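Local coordinates for protein alpha-L-rhamnosidase (Aspergillus terreus, PDB 6GSZ) that probably hydrolyses terminal non-reducing alpha-L-rhamnose residues from alpha-L-rhamnosides, as a calcium-binding glycosidase, at residues Asp191-Gly196 with Ser231-Thr236; Ile439-Glu444 with Tyr729-Asn734; Glu550-Ala555 with Ala614-Ser619; Gln673-Ala678 with Ser707-Ser712. All blocks are in the same frame, centred on the assembly; numbering follows the deposited sequence.

Contact 1: residues Asp191-Gly196 with Ser231-Thr236; sequences DLLKQG and SLLVVT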
loop_
_atom_site.group_PDB
_atom_site.type_symbol
_atom_site.label_atom_id
_atom_site.label_comp_id
_atom_site.label_asym_id
_atom_site.label_seq_id
_atom_site.Cartn_x
_atom_site.Cartn_y
_atom_site.Cartn_z
ATOM N N ASP A 191 29.293 8.865 5.528
ATOM C CA ASP A 191 29.513 9.668 6.721
ATOM C C ASP A 191 29.560 8.793 7.987
ATOM O O ASP A 191 29.860 9.322 9.070
ATOM C CB ASP A 191 28.450 10.755 6.812
ATOM C CG ASP A 191 28.601 11.869 5.778
ATOM O OD1 ASP A 191 29.702 11.985 5.125
ATOM O OD2 ASP A 191 27.625 12.631 5.644
ATOM N N LEU A 192 29.255 7.491 7.876
ATOM C CA LEU A 192 29.293 6.600 9.049
ATOM C C LEU A 192 30.687 6.005 9.230
ATOM O O LEU A 192 31.016 5.547 10.331
ATOM C CB LEU A 192 28.268 5.469 8.881
ATOM C CG LEU A 192 26.831 5.891 8.620
ATOM C CD1 LEU A 192 25.901 4.700 8.670
ATOM C CD2 LEU A 192 26.342 6.937 9.584
ATOM N N LEU A 193 31.487 5.954 8.156
ATOM C CA LEU A 193 32.837 5.427 8.253
ATOM C C LEU A 193 33.754 6.423 8.960
ATOM O O LEU A 193 33.482 7.638 9.073
ATOM C CB LEU A 193 33.396 5.134 6.871
ATOM C CG LEU A 193 32.671 4.087 6.042
ATOM C CD1 LEU A 193 33.327 3.992 4.653
ATOM C CD2 LEU A 193 32.761 2.754 6.725
ATOM N N LYS A 194 34.879 5.883 9.415
ATOM C CA LYS A 194 35.980 6.717 9.846
ATOM C C LYS A 194 37.267 6.171 9.233
ATOM O O LYS A 194 37.351 5.056 8.680
ATOM C CB LYS A 194 35.984 6.834 11.373
ATOM C CG LYS A 194 35.846 5.520 12.112
ATOM C CD LYS A 194 35.671 5.646 13.624
ATOM C CE LYS A 194 35.594 4.278 14.274
ATOM N NZ LYS A 194 35.545 4.363 15.754
ATOM N N GLN A 195 38.275 7.027 9.251
ATOM C CA GLN A 195 39.570 6.664 8.767
ATOM C C GLN A 195 40.152 5.589 9.683
ATOM O O GLN A 195 40.079 5.700 10.894
ATOM C CB GLN A 195 40.456 7.915 8.807
ATOM C CG GLN A 195 41.640 7.818 7.883
ATOM C CD GLN A 195 41.180 7.760 6.450
ATOM O OE1 GLN A 195 40.611 8.706 5.934
ATOM N NE2 GLN A 195 41.434 6.644 5.794
ATOM N N GLY A 196 40.714 4.547 9.084
ATOM C CA GLY A 196 41.345 3.512 9.872
ATOM C C GLY A 196 40.352 2.398 10.203
ATOM O O GLY A 196 39.618 1.910 9.349
ATOM N N SER A 231 25.603 -9.052 2.503
ATOM C CA SER A 231 26.055 -7.668 2.702
ATOM C C SER A 231 27.286 -7.417 1.823
ATOM O O SER A 231 28.181 -8.246 1.810
ATOM C CB SER A 231 26.337 -7.431 4.175
ATOM O OG SER A 231 26.719 -6.090 4.470
ATOM N N LEU A 232 27.355 -6.265 1.178
ATOM C CA LEU A 232 28.573 -5.814 0.544
ATOM C C LEU A 232 28.739 -4.327 0.850
ATOM O O LEU A 232 27.860 -3.521 0.480
ATOM C CB LEU A 232 28.521 -6.049 -0.969
ATOM C CG LEU A 232 29.792 -5.638 -1.724
ATOM C CD1 LEU A 232 30.967 -6.517 -1.283
ATOM C CD2 LEU A 232 29.551 -5.646 -3.246
ATOM N N LEU A 233 29.860 -3.962 1.463
ATOM C CA LEU A 233 30.271 -2.582 1.662
ATOM C C LEU A 233 31.305 -2.246 0.589
ATOM O O LEU A 233 32.260 -2.981 0.398
ATOM C CB LEU A 233 30.878 -2.407 3.052
ATOM C CG LEU A 233 31.279 -0.974 3.390
ATOM C CD1 LEU A 233 30.061 -0.145 3.698
ATOM C CD2 LEU A 233 32.238 -0.950 4.564
ATOM N N VAL A 234 31.046 -1.182 -0.180
ATOM C CA VAL A 234 31.942 -0.742 -1.234
ATOM C C VAL A 234 32.401 0.673 -0.875
ATOM O O VAL A 234 31.563 1.596 -0.793
ATOM C CB VAL A 234 31.243 -0.761 -2.604
ATOM C CG1 VAL A 234 32.242 -0.404 -3.692
ATOM C CG2 VAL A 234 30.611 -2.106 -2.912
ATOM N N VAL A 235 33.707 0.868 -0.727
ATOM C CA VAL A 235 34.282 2.162 -0.431
ATOM C C VAL A 235 35.064 2.627 -1.664
ATOM O O VAL A 235 35.864 1.873 -2.210
ATOM C CB VAL A 235 35.222 2.088 0.800
ATOM C CG1 VAL A 235 35.804 3.448 1.123
ATOM C CG2 VAL A 235 34.536 1.489 2.017
ATOM N N THR A 236 34.718 3.816 -2.160
ATOM C CA THR A 236 35.423 4.406 -3.291
ATOM C C THR A 236 36.497 5.352 -2.753
ATOM O O THR A 236 36.210 6.303 -2.056
ATOM C CB THR A 236 34.466 5.182 -4.199
ATOM O OG1 THR A 236 33.476 4.250 -4.637
ATOM C CG2 THR A 236 35.182 5.815 -5.375
#

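Contact 2: residues Ile439-Glu444 with Tyr729-Asn734; sequences ISKLHE and YQVVMN. With NAG (2-acetamido-2-deoxy-beta-D-glucopyranose), chain H.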
loop_
_atom_site.group_PDB
_atom_site.type_symbol
_atom_site.label_atom_id
_atom_site.label_comp_id
_atom_site.label_asym_id
_atom_site.label_seq_id
_atom_site.Cartn_x
_atom_site.Cartn_y
_atom_site.Cartn_z
ATOM N N ILE A 439 -18.698 12.485 8.047
ATOM C CA ILE A 439 -18.167 12.063 6.737
ATOM C C ILE A 439 -16.689 12.475 6.659
ATOM O O ILE A 439 -15.841 11.724 6.125
ATOM C CB ILE A 439 -19.021 12.641 5.594
ATOM C CG1 ILE A 439 -20.428 12.064 5.645
ATOM C CG2 ILE A 439 -18.394 12.386 4.233
ATOM C CD1 ILE A 439 -21.362 12.679 4.640
ATOM N N SER A 440 -16.339 13.641 7.210
ATOM C CA SER A 440 -14.903 13.999 7.276
ATOM C C SER A 440 -14.122 12.955 8.100
ATOM O O SER A 440 -13.016 12.560 7.696
ATOM C CB SER A 440 -14.658 15.375 7.852
ATOM O OG SER A 440 -15.265 16.363 7.048
ATOM N N LYS A 441 -14.696 12.512 9.228
ATOM C CA LYS A 441 -14.023 11.503 10.035
ATOM C C LYS A 441 -13.943 10.170 9.284
ATOM O O LYS A 441 -12.935 9.456 9.405
ATOM C CB LYS A 441 -14.743 11.317 11.371
ATOM C CG LYS A 441 -14.115 10.273 12.298
ATOM C CD LYS A 441 -12.687 10.588 12.690
ATOM C CE LYS A 441 -12.221 9.851 13.926
ATOM N NZ LYS A 441 -10.815 10.205 14.269
ATOM N N LEU A 442 -15.001 9.799 8.562
ATOM C CA LEU A 442 -14.958 8.587 7.718
ATOM C C LEU A 442 -13.722 8.605 6.808
ATOM O O LEU A 442 -13.004 7.605 6.720
ATOM C CB LEU A 442 -16.231 8.454 6.895
ATOM C CG LEU A 442 -16.271 7.263 5.939
ATOM C CD1 LEU A 442 -16.126 5.933 6.697
ATOM C CD2 LEU A 442 -17.547 7.324 5.094
ATOM N N HIS A 443 -13.457 9.724 6.140
ATOM C CA HIS A 443 -12.300 9.807 5.266
ATOM C C HIS A 443 -10.995 9.624 6.071
ATOM O O HIS A 443 -10.093 8.940 5.627
ATOM C CB HIS A 443 -12.305 11.079 4.404
ATOM C CG HIS A 443 -11.237 10.993 3.370
ATOM N ND1 HIS A 443 -9.936 11.438 3.586
ATOM C CD2 HIS A 443 -11.274 10.487 2.119
ATOM C CE1 HIS A 443 -9.225 11.193 2.491
ATOM N NE2 HIS A 443 -10.043 10.623 1.570
ATOM N N GLU A 444 -10.889 10.274 7.236
ATOM C CA GLU A 444 -9.716 10.098 8.089
ATOM C C GLU A 444 -9.539 8.606 8.440
ATOM O O GLU A 444 -8.400 8.073 8.439
ATOM C CB GLU A 444 -9.847 11.040 9.285
ATOM C CG GLU A 444 -8.643 11.005 10.187
ATOM C CD GLU A 444 -8.532 12.121 11.226
ATOM O OE1 GLU A 444 -9.397 13.004 11.268
ATOM O OE2 GLU A 444 -7.560 12.088 11.987
ATOM N N TYR A 729 -22.058 4.274 10.976
ATOM C CA TYR A 729 -22.226 3.495 12.212
ATOM C C TYR A 729 -20.855 3.259 12.840
ATOM O O TYR A 729 -20.684 3.373 14.040
ATOM C CB TYR A 729 -22.920 2.172 11.925
ATOM C CG TYR A 729 -22.837 1.170 13.041
ATOM C CD1 TYR A 729 -23.602 1.334 14.169
ATOM C CD2 TYR A 729 -22.004 0.070 12.966
ATOM C CE1 TYR A 729 -23.538 0.420 15.207
ATOM C CE2 TYR A 729 -21.919 -0.860 13.985
ATOM C CZ TYR A 729 -22.696 -0.681 15.119
ATOM O OH TYR A 729 -22.624 -1.589 16.137
ATOM N N GLN A 730 -19.887 2.876 12.001
ATOM C CA GLN A 730 -18.566 2.548 12.548
ATOM C C GLN A 730 -17.930 3.805 13.166
ATOM O O GLN A 730 -17.292 3.721 14.208
ATOM C CB GLN A 730 -17.665 1.917 11.471
ATOM C CG GLN A 730 -18.320 0.754 10.758
ATOM C CD GLN A 730 -17.422 -0.031 9.831
ATOM O OE1 GLN A 730 -16.399 0.474 9.366
ATOM N NE2 GLN A 730 -17.804 -1.277 9.541
ATOM N N VAL A 731 -18.220 4.986 12.600
ATOM C CA VAL A 731 -17.704 6.261 13.089
ATOM C C VAL A 731 -18.340 6.616 14.459
ATOM O O VAL A 731 -17.655 7.014 15.426
ATOM C CB VAL A 731 -17.945 7.377 12.045
ATOM C CG1 VAL A 731 -17.556 8.727 12.608
ATOM C CG2 VAL A 731 -17.128 7.101 10.771
ATOM N N VAL A 732 -19.658 6.498 14.558
ATOM C CA VAL A 732 -20.350 6.902 15.778
ATOM C C VAL A 732 -20.093 5.876 16.888
ATOM O O VAL A 732 -20.315 6.224 18.038
ATOM C CB VAL A 732 -21.844 7.210 15.554
ATOM C CG1 VAL A 732 -22.045 8.298 14.507
ATOM C CG2 VAL A 732 -22.674 5.975 15.251
ATOM N N MET A 733 -19.593 4.672 16.557
ATOM C CA MET A 733 -19.168 3.680 17.563
ATOM C C MET A 733 -17.698 3.895 17.963
ATOM O O MET A 733 -17.100 3.051 18.623
ATOM C CB MET A 733 -19.359 2.272 17.008
ATOM C CG MET A 733 -20.810 1.881 16.850
ATOM S SD MET A 733 -21.672 1.730 18.427
ATOM C CE MET A 733 -20.870 0.287 19.109
ATOM N N ASN A 734 -17.146 5.053 17.618
ATOM C CA ASN A 734 -15.783 5.512 17.969
ATOM C C ASN A 734 -14.747 4.755 17.157
ATOM O O ASN A 734 -13.585 4.685 17.546
ATOM C CB ASN A 734 -15.437 5.384 19.453
ATOM C CG ASN A 734 -16.348 6.218 20.294
ATOM O OD1 ASN A 734 -16.761 7.281 19.832
ATOM N ND2 ASN A 734 -16.650 5.712 21.482
HETATM C C1 NAG H . -17.523 6.291 22.465
HETATM C C2 NAG H . -18.068 5.131 23.325
HETATM C C3 NAG H . -19.013 5.676 24.376
HETATM C C4 NAG H . -18.323 6.792 25.148
HETATM C C5 NAG H . -17.720 7.840 24.204
HETATM C C6 NAG H . -16.923 8.871 24.981
HETATM C C7 NAG H . -18.210 2.855 22.324
HETATM C C8 NAG H . -19.004 1.961 21.411
HETATM N N2 NAG H . -18.716 4.089 22.529
HETATM O O3 NAG H . -19.378 4.623 25.271
HETATM O O4 NAG H . -19.288 7.390 25.991
HETATM O O5 NAG H . -16.832 7.229 23.261
HETATM O O6 NAG H . -16.338 9.777 24.046
HETATM O O7 NAG H . -17.155 2.420 22.799
#

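Contact 3: residues Glu550-Ala555 with Ala614-Ser619; sequences EQYGGA and ANISTS. With NAG (2-acetamido-2-deoxy-beta-D-glucopyranose), chain C.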
loop_
_atom_site.group_PDB
_atom_site.type_symbol
_atom_site.label_atom_id
_atom_site.label_comp_id
_atom_site.label_asym_id
_atom_site.label_seq_id
_atom_site.Cartn_x
_atom_site.Cartn_y
_atom_site.Cartn_z
ATOM N N GLU A 550 4.067 -4.577 -18.969
ATOM C CA GLU A 550 4.633 -5.685 -18.155
ATOM C C GLU A 550 3.532 -6.468 -17.442
ATOM O O GLU A 550 3.725 -7.671 -17.161
ATOM C CB GLU A 550 5.733 -5.144 -17.255
ATOM C CG GLU A 550 5.323 -4.573 -15.943
ATOM C CD GLU A 550 6.388 -3.725 -15.254
ATOM O OE1 GLU A 550 7.261 -3.165 -15.992
ATOM O OE2 GLU A 550 6.303 -3.581 -14.007
ATOM N N GLN A 551 2.407 -5.815 -17.149
ATOM C CA GLN A 551 1.281 -6.426 -16.436
ATOM C C GLN A 551 0.293 -7.134 -17.384
ATOM O O GLN A 551 -0.640 -7.811 -16.931
ATOM C CB GLN A 551 0.618 -5.386 -15.541
ATOM C CG GLN A 551 1.540 -4.978 -14.403
ATOM C CD GLN A 551 1.195 -3.679 -13.718
ATOM O OE1 GLN A 551 0.115 -3.117 -13.921
ATOM N NE2 GLN A 551 2.097 -3.193 -12.872
ATOM N N TYR A 552 0.479 -6.951 -18.693
ATOM C CA TYR A 552 -0.441 -7.483 -19.654
ATOM C C TYR A 552 -0.509 -9.002 -19.662
ATOM O O TYR A 552 -1.628 -9.569 -19.689
ATOM C CB TYR A 552 -0.123 -6.982 -21.064
ATOM C CG TYR A 552 -1.146 -7.388 -22.088
ATOM C CD1 TYR A 552 -2.396 -6.797 -22.111
ATOM C CD2 TYR A 552 -0.892 -8.386 -23.010
ATOM C CE1 TYR A 552 -3.330 -7.112 -23.080
ATOM C CE2 TYR A 552 -1.832 -8.736 -23.978
ATOM C CZ TYR A 552 -3.065 -8.118 -23.994
ATOM O OH TYR A 552 -3.995 -8.430 -24.957
ATOM N N GLY A 553 0.662 -9.649 -19.587
ATOM C CA GLY A 553 0.651 -11.111 -19.705
ATOM C C GLY A 553 -0.132 -11.783 -18.585
ATOM O O GLY A 553 -0.898 -12.728 -18.812
ATOM N N GLY A 554 -0.040 -11.230 -17.378
ATOM C CA GLY A 554 -0.828 -11.765 -16.272
ATOM C C GLY A 554 -2.322 -11.673 -16.525
ATOM O O GLY A 554 -3.102 -12.611 -16.283
ATOM N N ALA A 555 -2.752 -10.485 -16.977
ATOM C CA ALA A 555 -4.164 -10.243 -17.265
ATOM C C ALA A 555 -4.686 -11.163 -18.381
ATOM O O ALA A 555 -5.726 -11.787 -18.233
ATOM C CB ALA A 555 -4.350 -8.765 -17.606
ATOM N N ALA A 614 -10.016 -6.075 -23.107
ATOM C CA ALA A 614 -10.221 -5.454 -24.423
ATOM C C ALA A 614 -9.627 -4.042 -24.413
ATOM O O ALA A 614 -8.905 -3.676 -25.333
ATOM C CB ALA A 614 -11.683 -5.421 -24.797
ATOM N N ASN A 615 -9.956 -3.263 -23.372
ATOM C CA ASN A 615 -9.570 -1.870 -23.290
ATOM C C ASN A 615 -8.059 -1.734 -23.117
ATOM O O ASN A 615 -7.427 -0.884 -23.756
ATOM C CB ASN A 615 -10.378 -1.131 -22.232
ATOM C CG ASN A 615 -11.818 -0.950 -22.665
ATOM O OD1 ASN A 615 -12.273 -1.527 -23.680
ATOM N ND2 ASN A 615 -12.547 -0.170 -21.893
ATOM N N ILE A 616 -7.474 -2.597 -22.269
ATOM C CA ILE A 616 -6.013 -2.582 -22.100
ATOM C C ILE A 616 -5.334 -2.937 -23.423
ATOM O O ILE A 616 -4.327 -2.329 -23.812
ATOM C CB ILE A 616 -5.599 -3.565 -20.975
ATOM C CG1 ILE A 616 -6.058 -3.067 -19.610
ATOM C CG2 ILE A 616 -4.119 -3.829 -21.047
ATOM C CD1 ILE A 616 -6.006 -4.205 -18.587
ATOM N N SER A 617 -5.911 -3.935 -24.123
ATOM C CA SER A 617 -5.372 -4.342 -25.425
ATOM C C SER A 617 -5.360 -3.129 -26.379
ATOM O O SER A 617 -4.373 -2.894 -27.043
ATOM C CB SER A 617 -6.167 -5.528 -26.004
ATOM O OG SER A 617 -6.062 -6.653 -25.140
ATOM N N THR A 618 -6.460 -2.374 -26.411
ATOM C CA THR A 618 -6.531 -1.187 -27.255
ATOM C C THR A 618 -5.470 -0.150 -26.859
ATOM O O THR A 618 -4.769 0.395 -27.707
ATOM C CB THR A 618 -7.942 -0.623 -27.178
ATOM O OG1 THR A 618 -8.842 -1.599 -27.688
ATOM C CG2 THR A 618 -8.071 0.650 -27.977
ATOM N N SER A 619 -5.305 0.080 -25.558
ATOM C CA SER A 619 -4.316 1.043 -25.050
ATOM C C SER A 619 -2.912 0.666 -25.534
ATOM O O SER A 619 -2.063 1.550 -25.778
ATOM C CB SER A 619 -4.360 1.157 -23.534
ATOM O OG SER A 619 -5.601 1.679 -23.080
HETATM C C1 NAG C . -13.938 0.030 -22.195
HETATM C C2 NAG C . -14.667 0.577 -20.981
HETATM C C3 NAG C . -16.144 0.830 -21.326
HETATM C C4 NAG C . -16.246 1.670 -22.583
HETATM C C5 NAG C . -15.414 1.058 -23.703
HETATM C C6 NAG C . -15.408 1.904 -24.974
HETATM C C7 NAG C . -14.056 0.007 -18.691
HETATM C C8 NAG C . -14.018 -1.098 -17.673
HETATM N N2 NAG C . -14.541 -0.330 -19.882
HETATM O O3 NAG C . -16.763 1.499 -20.227
HETATM O O4 NAG C . -17.632 1.642 -22.981
HETATM O O5 NAG C . -14.059 0.935 -23.246
HETATM O O6 NAG C . -14.866 3.227 -24.727
HETATM O O7 NAG C . -13.637 1.119 -18.451
#

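Contact 4: residues Gln673-Ala678 with Ser707-Ser712; sequences QAQSAA and SKYGES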
loop_
_atom_site.group_PDB
_atom_site.type_symbol
_atom_site.label_atom_id
_atom_site.label_comp_id
_atom_site.label_asym_id
_atom_site.label_seq_id
_atom_site.Cartn_x
_atom_site.Cartn_y
_atom_site.Cartn_z
ATOM N N GLN A 673 -34.065 -1.124 -20.092
ATOM C CA GLN A 673 -34.056 -2.193 -19.056
ATOM C C GLN A 673 -33.056 -1.811 -17.963
ATOM O O GLN A 673 -33.343 -2.084 -16.799
ATOM C CB GLN A 673 -33.758 -3.563 -19.676
ATOM C CG GLN A 673 -34.959 -4.147 -20.412
ATOM C CD GLN A 673 -34.966 -5.653 -20.397
ATOM O OE1 GLN A 673 -33.937 -6.295 -20.178
ATOM N NE2 GLN A 673 -36.142 -6.221 -20.644
ATOM N N ALA A 674 -31.925 -1.192 -18.351
ATOM C CA ALA A 674 -30.956 -0.733 -17.361
ATOM C C ALA A 674 -31.567 0.389 -16.517
ATOM O O ALA A 674 -31.476 0.385 -15.305
ATOM C CB ALA A 674 -29.684 -0.275 -18.028
ATOM N N GLN A 675 -32.242 1.360 -17.161
ATOM C CA GLN A 675 -32.821 2.470 -16.405
ATOM C C GLN A 675 -33.897 1.930 -15.424
ATOM O O GLN A 675 -34.018 2.400 -14.294
ATOM C CB GLN A 675 -33.429 3.526 -17.354
ATOM C CG GLN A 675 -32.390 4.282 -18.180
ATOM C CD GLN A 675 -32.895 5.057 -19.388
ATOM O OE1 GLN A 675 -34.098 5.198 -19.638
ATOM N NE2 GLN A 675 -31.956 5.568 -20.179
ATOM N N SER A 676 -34.714 0.966 -15.861
ATOM C CA SER A 676 -35.728 0.362 -15.000
ATOM C C SER A 676 -35.053 -0.311 -13.801
ATOM O O SER A 676 -35.517 -0.167 -12.679
ATOM C CB SER A 676 -36.600 -0.636 -15.759
ATOM O OG SER A 676 -37.389 0.049 -16.708
ATOM N N ALA A 677 -33.961 -1.047 -14.071
ATOM C CA ALA A 677 -33.203 -1.736 -12.990
ATOM C C ALA A 677 -32.634 -0.719 -11.984
ATOM O O ALA A 677 -32.664 -0.941 -10.751
ATOM C CB ALA A 677 -32.160 -2.599 -13.632
ATOM N N ALA A 678 -32.122 0.407 -12.473
ATOM C CA ALA A 678 -31.592 1.491 -11.576
ATOM C C ALA A 678 -32.689 1.983 -10.632
ATOM O O ALA A 678 -32.464 2.198 -9.443
ATOM C CB ALA A 678 -30.954 2.621 -12.339
ATOM N N SER A 707 -24.609 6.958 -8.974
ATOM C CA SER A 707 -24.301 8.235 -9.628
ATOM C C SER A 707 -24.337 8.098 -11.156
ATOM O O SER A 707 -24.790 9.013 -11.844
ATOM C CB SER A 707 -22.964 8.770 -9.160
ATOM O OG SER A 707 -23.028 9.099 -7.779
ATOM N N LYS A 708 -23.909 6.969 -11.716
ATOM C CA LYS A 708 -23.914 6.715 -13.161
ATOM C C LYS A 708 -25.339 6.887 -13.709
ATOM O O LYS A 708 -25.506 7.365 -14.848
ATOM C CB LYS A 708 -23.406 5.293 -13.431
ATOM C CG LYS A 708 -23.483 4.806 -14.873
ATOM C CD LYS A 708 -22.854 3.439 -15.030
ATOM C CE LYS A 708 -22.907 2.907 -16.449
ATOM N NZ LYS A 708 -21.990 1.758 -16.612
ATOM N N TYR A 709 -26.351 6.576 -12.887
ATOM C CA TYR A 709 -27.779 6.630 -13.282
ATOM C C TYR A 709 -28.514 7.822 -12.678
ATOM O O TYR A 709 -29.774 7.868 -12.689
ATOM C CB TYR A 709 -28.457 5.307 -12.923
ATOM C CG TYR A 709 -28.207 4.357 -14.046
ATOM C CD1 TYR A 709 -28.947 4.453 -15.207
ATOM C CD2 TYR A 709 -27.125 3.504 -14.021
ATOM C CE1 TYR A 709 -28.683 3.642 -16.294
ATOM C CE2 TYR A 709 -26.838 2.690 -15.097
ATOM C CZ TYR A 709 -27.627 2.754 -16.232
ATOM O OH TYR A 709 -27.318 1.972 -17.286
ATOM N N GLY A 710 -27.748 8.822 -12.222
ATOM C CA GLY A 710 -28.333 10.086 -11.754
ATOM C C GLY A 710 -28.972 9.997 -10.386
ATOM O O GLY A 710 -29.793 10.857 -10.007
ATOM N N GLU A 711 -28.564 8.975 -9.613
ATOM C CA GLU A 711 -29.176 8.729 -8.317
ATOM C C GLU A 711 -28.196 9.023 -7.171
ATOM O O GLU A 711 -28.203 8.306 -6.157
ATOM C CB GLU A 711 -29.693 7.300 -8.264
ATOM C CG GLU A 711 -30.690 6.970 -9.358
ATOM C CD GLU A 711 -32.083 7.540 -9.188
ATOM O OE1 GLU A 711 -32.386 8.079 -8.086
ATOM O OE2 GLU A 711 -32.881 7.397 -10.153
ATOM N N SER A 712 -27.380 10.075 -7.309
ATOM C CA SER A 712 -26.485 10.474 -6.237
ATOM C C SER A 712 -27.230 10.774 -4.928
ATOM O O SER A 712 -26.680 10.544 -3.868
ATOM C CB SER A 712 -25.565 11.630 -6.621
ATOM O OG SER A 712 -24.675 11.272 -7.663
#

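Contact 1: residues Asp191-Gly196 with Ser231-Thr236
L193 contributes more than half of the surface buried here and packs on V235 and L233. The contact is wholly apolar, and no hydrogen bond links the two segments. L193 comes from the loop 191-196, and its side chain points across at the strand 231-236. CG lies anti to its own carbonyl carbon (chi1 -62°), and the branch is carried on straight through chi2. This holds the two end methyls out in front, and each goes to a different partner. L193 CD1 meets V235 CG2 tip to tip at 3.8 Å. L193 CD2 lies 4.3 Å from L233 CD2. L233 is modelled in two conformers, so this second distance is less certain. L233 and V235 are two residues apart and therefore stand on the same face of the strand, while V234 between them turns to the other face. The backbones stay well apart: the CA atoms of L193 and V235 are 9.4 Å from each other. The two segments meet through side chains, not backbone. The domain is probably a beta sandwich of the galactose-binding type. Strand 228-237 is hydrogen-bonded between strands 144-154 and 242-246 in one sheet. The loop carries the chain from strand 182-188 of that sheet to strand 196-205 of a second sheet. F138 of strand 132-140, in the second sheet, touches both L193 and L233, while Y144 and A147 of strand 144-154 also pack on L193.

Contact 2: residues Ile439-Glu444 with Tyr729-Asn734
V731 O accepts a hydrogen bond from N734 N at 3.0 Å, while the side chain of V731 is turned to the helix 439-444. Both of its methyls do the touching, each with its own partner. V731 CG1 is 3.8 Å from K441 CG, so it rests on the aliphatic base of the lysine. The lysine chain bends at chi2 (60°), and its far end leads away from the valine. V731 CG2 comes within 4.0 Å of L442 CA, close to the helix backbone itself. The nearest side-chain atom there is L442 CB, 4.2 Å from V731 CG2. L438 and N445 of the same helix also touch V731. The four make the hole for a single knob, as in knobs-into-holes packing. Both helices belong to the six-hairpin glycosidase domain, an (alpha/alpha)6 barrel in this family. Here helix 437-453 near its start meets the end of helix 727-732; 284 residues separate segments 439-444 and 729-734. The latter helix stops in a Schellman motif, with N734 at positive phi as its C-prime residue. M733 is the first residue to leave helical geometry, and its CG sits 3.5 Å above one face of the Y729 ring, toward the rim. N734 carries an N-linked sugar: N734 ND2 is bonded to C1 of the N-acetylglucosamine at 1.4 Å. The sugar's acetyl methyl C8 lies 3.4 Å from M733 CE. L438, V731, V732 and N734 also line a pocket holding a 2-(2-methoxyethoxy)ethanol molecule, probably from the crystallisation liquor.

Contact 3: residues Glu550-Ala555 with Ala614-Ser619
Y552 holds CG anti to its backbone N (chi1 -174°), which swings the ring across to I616 and S617 on the facing helix. S617 answers with OG beside its own backbone N (chi1 -62°). The two hydroxyls then meet: Y552 OH donates to S617 OG at 2.7 Å. The serine oxygen lies in the plane of the ring, at its edge. The angle at the phenol oxygen, from CZ through OH to S617 OG, is about 114°. I616 packs next to this bond. Its CG2 methyl is 3.6 Å from Y552 CD1 and 3.9 Å from Y552 CE1. The methyl therefore sits at the ring's edge, near its plane, and not over a face. The two side chains run past each other in opposite directions. The contact joins helix 545-562 to the last turns of helix 598-619 in the catalytic six-hairpin domain. E625 of helix 623-644 touches both Y552 and S617. N615 carries an N-linked glycan, with ND2 bonded to C1 of the first N-acetylglucosamine at 1.4 Å, and D611 OD2 is hydrogen-bonded to that sugar. S617 OG accepts the bond from Y552 OH and is also hydrogen-bonded to L613 O, one helical turn back, where it can only be the donor. The buried serine hydroxyl thus has both a donor and an acceptor partner, and the Y552 O-H is directed at it.

Contact 4: residues Gln673-Ala678 with Ser707-Ser712
Y709 lies along A678 and A674, two alanines one turn apart on the same side of helix 671-687. The tyrosine stands just where helix 699-708 ends. That end is a Schellman motif with G710 at positive phi as the C-prime residue, and G710 N bonds S707 O at 3.0 Å. Y709 is modelled in two conformers, so its distances hold for one of them. The root of the side chain meets the first alanine: A678 CB is 3.7 Å from both Y709 CB and Y709 CG. The far end meets the second, with A674 CB 3.3 Å from Y709 OH. With chi1 at -85° the ring spans the turn between them. Both methyls approach the ring obliquely. Q675 adds a looser touch from the outer side, where its CG lies 4.2 Å from Y709 CE1, at the ring's edge. The small alanines let the aromatic side chain come close to the helix surface. L663 of helix 656-664 also packs on Y709, so three helices of the six-hairpin domain meet here. Two salt bridges lie nearby: E711 OE2 forms one with K679 NZ, and K708 NZ forms one with D666 OD1, while K708 also makes a cation-pi contact with Y664. E711 takes the N-cap position of the next helix. The turn between the helices is closed by S707 OG and S712 OG, hydrogen-bonded at 2.7 Å, and W770 NE1 bonds S707 OG as well.

Contact 1 stands apart: it lies in an N-terminal beta domain, and its centre is about 65 Å from that of contact 4. The other three belong to the helical six-hairpin domain. Contacts 3 and 4 fall within the long chain segment between the two halves of contact 2, and none of the three touches another. Contacts 1, 2 and 3 are buried, whereas contact 4 is partly open. Contacts 1, 2 and 4 rest on carbon packing, with a tyrosine hydroxyl also touching in contact 4, and only contact 3 has a hydrogen bond across the segments. Contacts 2 and 4 both use the Schellman end of a helix. Contacts 2 and 3 each include a glycosylated asparagine.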